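Local coordinates for fructose-bisphosphate aldolase (Plasmodium falciparum, PDB 4TR9), which is an aldolase, an enzyme of the TIM-barrel fold, seen here as a four-chain assembly, at residues Q254-L259 against S288-S293; A338-L343 against G347-G352. All blocks are in the same frame, centred on the assembly; numbering follows the deposited sequence.

Overall arrangement
Contact 1 is a largely buried crossing of two helices, 253-267 and 284-295, on the outside of the barrel. Contact 2 lies at the surface, where helix 327-346 ends and the chain leaves it as a loop. Their centres are about 12 Å apart. No hydrogen bond joins the two segments of contact 1, which meet through van der Waals touches and a glycine backbone. Contact 2 instead combines a helix-ending backbone hydrogen bond with an aromatic side chain packed on the helix. Helix 284-295 connects them through two probable hydrogen bonds: Asn292 OD1 with Tyr349 N of the loop (2.9 Å), and Ser288 OG with Asn341 OD1 of helix 327-346 itself.

Contact 1: Q254-L259 against S288-S293; sequences QDVGFL and SVNLNS
The carboxamide of Asn290 is the flat group that Val256 covers, lying over one of its faces: CG1 of Val256 stands almost directly above the amide carbon CG of Asn290, 4.2 Å away. The two polar atoms of the amide are taken by residues beyond the segments, OD1 by the hydroxyl of Thr253 and ND2 by OE1 of Gln282, which would hold the plane against rotation about its last torsion. The two side chains cross at about a right angle. Val256 presents CG1 because this branch is anti to the backbone N (chi1 169°), while Asn290 turns its amide carbon anti to its own carbonyl carbon. Next to Val256, Gly257 faces Ser293, about one turn on from Asn290, and lets the backbones close in. The Gly257 CA is 5.2 Å from the CA of Ser293 and 4.3 Å from the Ser293 carbonyl O. Ser293 directs its CB toward the other helix, and its OG, 4.4 Å from Gln254 N, is hydrogen-bonded to Thr253 OG1. The hydroxyl of Thr253 thus meets both Asn290 and Ser293, a polar fastening at the start of helix 253-267 beside the apolar touch of Val256. Gln254 lies at the margin with its CB pointing away. The short helical axes approach to 8.2 Å at a crossing angle of -49°, and the absence of a side chain at Gly257 accompanies this closeness. These are consecutive outer helices of the barrel, 253-267 and 284-295, with strand 274-277 between them in the chain. On another side of helix 284-295, Leu291 packs on Phe306 and Tyr308 of strand 303-308 and on Ala344 of helix 327-346, so the helix is wedged between its neighbour, the barrel wall and that later helix.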
# COMPACT_ATOMS: atom_id res chain seq x y z
N GLN A 254 2.29 -33.29 -14.19
CA GLN A 254 1.62 -33.28 -12.89
C GLN A 254 2.25 -32.23 -11.97
O GLN A 254 1.58 -31.69 -11.09
CB GLN A 254 1.67 -34.66 -12.23
CG GLN A 254 0.73 -35.67 -12.86
CD GLN A 254 0.63 -36.95 -12.04
OE1 GLN A 254 1.44 -37.19 -11.15
NE2 GLN A 254 -0.37 -37.77 -12.35
N ASP A 255 3.53 -31.96 -12.18
CA ASP A 255 4.21 -30.90 -11.45
C ASP A 255 3.63 -29.55 -11.85
O ASP A 255 3.51 -28.64 -11.03
CB ASP A 255 5.72 -30.94 -11.70
CG ASP A 255 6.37 -32.18 -11.13
OD1 ASP A 255 5.85 -32.72 -10.13
OD2 ASP A 255 7.41 -32.61 -11.67
N VAL A 256 3.28 -29.43 -13.13
CA VAL A 256 2.62 -28.23 -13.63
C VAL A 256 1.24 -28.07 -13.01
O VAL A 256 0.88 -26.99 -12.55
CB VAL A 256 2.49 -28.25 -15.17
CG1 VAL A 256 1.58 -27.13 -15.65
CG2 VAL A 256 3.86 -28.16 -15.82
N GLY A 257 0.49 -29.17 -12.98
CA GLY A 257 -0.86 -29.16 -12.43
C GLY A 257 -0.91 -28.88 -10.94
O GLY A 257 -1.79 -28.16 -10.48
N PHE A 258 0.02 -29.46 -10.19
CA PHE A 258 0.05 -29.28 -8.74
C PHE A 258 0.34 -27.84 -8.34
O PHE A 258 -0.41 -27.24 -7.57
CB PHE A 258 1.10 -30.21 -8.11
CG PHE A 258 1.41 -29.88 -6.68
CD1 PHE A 258 0.53 -30.22 -5.67
CD2 PHE A 258 2.59 -29.23 -6.34
CE1 PHE A 258 0.82 -29.91 -4.35
CE2 PHE A 258 2.88 -28.93 -5.03
CZ PHE A 258 2.00 -29.27 -4.03
N LEU A 259 1.42 -27.29 -8.87
CA LEU A 259 1.86 -25.95 -8.49
C LEU A 259 0.96 -24.86 -9.08
O LEU A 259 1.01 -23.71 -8.64
CB LEU A 259 3.31 -25.73 -8.92
CG LEU A 259 4.33 -26.56 -8.12
CD1 LEU A 259 5.64 -26.70 -8.87
CD2 LEU A 259 4.56 -25.93 -6.75
N SER A 288 -3.05 -29.09 -23.94
CA SER A 288 -4.21 -29.92 -23.60
C SER A 288 -3.88 -30.87 -22.46
O SER A 288 -4.70 -31.10 -21.57
CB SER A 288 -4.69 -30.71 -24.82
OG SER A 288 -5.09 -29.84 -25.86
N VAL A 289 -2.67 -31.42 -22.48
CA VAL A 289 -2.22 -32.34 -21.45
C VAL A 289 -2.11 -31.63 -20.10
O VAL A 289 -2.58 -32.14 -19.08
CB VAL A 289 -0.86 -32.97 -21.81
CG1 VAL A 289 -0.31 -33.77 -20.64
CG2 VAL A 289 -1.00 -33.86 -23.04
N ASN A 290 -1.51 -30.45 -20.10
CA ASN A 290 -1.35 -29.67 -18.87
C ASN A 290 -2.68 -29.21 -18.30
O ASN A 290 -2.90 -29.26 -17.09
CB ASN A 290 -0.44 -28.47 -19.12
CG ASN A 290 0.99 -28.86 -19.42
OD1 ASN A 290 1.47 -29.90 -18.94
ND2 ASN A 290 1.68 -28.05 -20.20
N LEU A 291 -3.58 -28.77 -19.18
CA LEU A 291 -4.92 -28.37 -18.76
C LEU A 291 -5.66 -29.57 -18.17
O LEU A 291 -6.45 -29.43 -17.23
CB LEU A 291 -5.71 -27.78 -19.93
CG LEU A 291 -7.16 -27.39 -19.65
CD1 LEU A 291 -7.23 -26.33 -18.55
CD2 LEU A 291 -7.84 -26.89 -20.92
N ASN A 292 -5.40 -30.75 -18.73
CA ASN A 292 -5.98 -31.98 -18.22
C ASN A 292 -5.42 -32.34 -16.85
O ASN A 292 -6.15 -32.77 -15.96
CB ASN A 292 -5.74 -33.13 -19.20
CG ASN A 292 -6.27 -34.45 -18.70
OD1 ASN A 292 -7.45 -34.77 -18.86
ND2 ASN A 292 -5.40 -35.24 -18.08
N SER A 293 -4.11 -32.16 -16.69
CA SER A 293 -3.44 -32.45 -15.44
C SER A 293 -3.96 -31.56 -14.31
O SER A 293 -4.04 -31.98 -13.16
CB SER A 293 -1.92 -32.28 -15.58
OG SER A 293 -1.41 -33.13 -16.60

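Contact 2: A338-L343 against G347-G352; sequences AEANSL and GKYKGG
A Schellman motif ends helix 327-346 here, with Gly347 as its C-prime residue at positive phi. Lys348 N donates to Leu343 O over 3.0 Å with an N-H...O angle of 151°, the donor tilted 24° from the carbonyl plane, and Gly347 N to Ala344 O is the motif's second backbone pair. Past the glycine the chain doubles back obliquely, bringing Tyr349 CA within 5.0 Å of Leu343 CA. With CG anti to the backbone N (chi1 175°), the tyrosine ring is laid along the last turns. Its CE1 meets Ala340 CB at 3.5 Å, while CD1 lies 3.4 Å from the Ala340 carbonyl O, which approaches the ring obliquely. Leu343 CB sits at the ring edge, near its plane, and touches Tyr349 CB at 3.9 Å. The phenol OH is hydrogen-bonded to Glu285 OE2, so the ring is packed on the helix and its OH is held by Glu285. Lys348 adds a brush of its CB near Leu343 O and then leads its amine away from the helix. The packing of Tyr349 is an addition seen here; the glycine at C-prime with its 6-to-1 backbone bond is what is typical of the Schellman motif.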
# COMPACT_ATOMS: atom_id res chain seq x y z
N ALA A 338 -10.66 -28.49 -30.22
CA ALA A 338 -11.64 -27.94 -29.30
C ALA A 338 -12.18 -29.02 -28.38
O ALA A 338 -12.38 -28.79 -27.19
CB ALA A 338 -12.78 -27.29 -30.07
N GLU A 339 -12.40 -30.21 -28.93
CA GLU A 339 -12.87 -31.35 -28.15
C GLU A 339 -11.79 -31.84 -27.20
O GLU A 339 -12.08 -32.30 -26.10
CB GLU A 339 -13.33 -32.48 -29.08
CG GLU A 339 -13.95 -33.66 -28.35
CD GLU A 339 -14.37 -34.77 -29.30
OE1 GLU A 339 -13.89 -34.79 -30.45
OE2 GLU A 339 -15.18 -35.63 -28.89
N ALA A 340 -10.54 -31.75 -27.65
CA ALA A 340 -9.40 -32.18 -26.85
C ALA A 340 -9.29 -31.37 -25.56
O ALA A 340 -9.11 -31.92 -24.48
CB ALA A 340 -8.12 -32.07 -27.65
N ASN A 341 -9.39 -30.05 -25.70
CA ASN A 341 -9.32 -29.16 -24.55
C ASN A 341 -10.61 -29.19 -23.74
O ASN A 341 -10.62 -28.85 -22.55
CB ASN A 341 -9.01 -27.73 -25.00
CG ASN A 341 -7.61 -27.60 -25.57
OD1 ASN A 341 -6.64 -28.07 -24.98
ND2 ASN A 341 -7.51 -26.96 -26.74
N SER A 342 -11.71 -29.58 -24.38
CA SER A 342 -12.98 -29.73 -23.69
C SER A 342 -12.93 -30.90 -22.72
O SER A 342 -13.37 -30.80 -21.57
CB SER A 342 -14.13 -29.92 -24.68
OG SER A 342 -15.37 -30.07 -24.01
N LEU A 343 -12.39 -32.02 -23.19
CA LEU A 343 -12.20 -33.20 -22.36
C LEU A 343 -11.18 -32.93 -21.27
O LEU A 343 -11.20 -33.56 -20.21
CB LEU A 343 -11.77 -34.40 -23.21
CG LEU A 343 -12.77 -34.90 -24.25
CD1 LEU A 343 -12.13 -35.96 -25.13
CD2 LEU A 343 -14.02 -35.44 -23.58
N GLY A 347 -10.93 -33.56 -17.08
CA GLY A 347 -9.83 -34.41 -16.65
C GLY A 347 -9.93 -35.78 -17.29
O GLY A 347 -9.38 -36.75 -16.79
N LYS A 348 -10.65 -35.85 -18.41
CA LYS A 348 -10.85 -37.11 -19.11
C LYS A 348 -10.22 -37.08 -20.50
O LYS A 348 -10.75 -37.66 -21.44
CB LYS A 348 -12.34 -37.43 -19.22
CG LYS A 348 -13.08 -37.43 -17.89
CD LYS A 348 -12.48 -38.45 -16.92
CE LYS A 348 -12.63 -39.87 -17.45
NZ LYS A 348 -12.05 -40.87 -16.51
N TYR A 349 -9.09 -36.39 -20.62
CA TYR A 349 -8.37 -36.32 -21.89
C TYR A 349 -7.12 -37.18 -21.87
O TYR A 349 -6.12 -36.82 -21.24
CB TYR A 349 -8.01 -34.88 -22.24
CG TYR A 349 -7.17 -34.76 -23.48
CD1 TYR A 349 -7.72 -34.97 -24.74
CD2 TYR A 349 -5.82 -34.44 -23.41
CE1 TYR A 349 -6.95 -34.87 -25.89
CE2 TYR A 349 -5.04 -34.34 -24.55
CZ TYR A 349 -5.61 -34.55 -25.78
OH TYR A 349 -4.85 -34.45 -26.92
N LYS A 350 -7.17 -38.31 -22.56
CA LYS A 350 -6.01 -39.19 -22.68
C LYS A 350 -5.01 -38.59 -23.66
O LYS A 350 -5.36 -37.70 -24.44
CB LYS A 350 -6.43 -40.59 -23.12
CG LYS A 350 -6.99 -41.48 -22.01
CD LYS A 350 -8.38 -41.04 -21.56
CE LYS A 350 -8.87 -41.86 -20.38
NZ LYS A 350 -10.20 -41.39 -19.89
N GLY A 351 -3.77 -39.07 -23.61
CA GLY A 351 -2.71 -38.56 -24.45
C GLY A 351 -3.00 -38.66 -25.94
O GLY A 351 -2.66 -37.76 -26.71
N GLY A 352 -3.63 -39.75 -26.34
CA GLY A 352 -3.97 -39.97 -27.74
C GLY A 352 -4.59 -41.33 -27.98
O GLY A 352 -4.14 -42.08 -28.84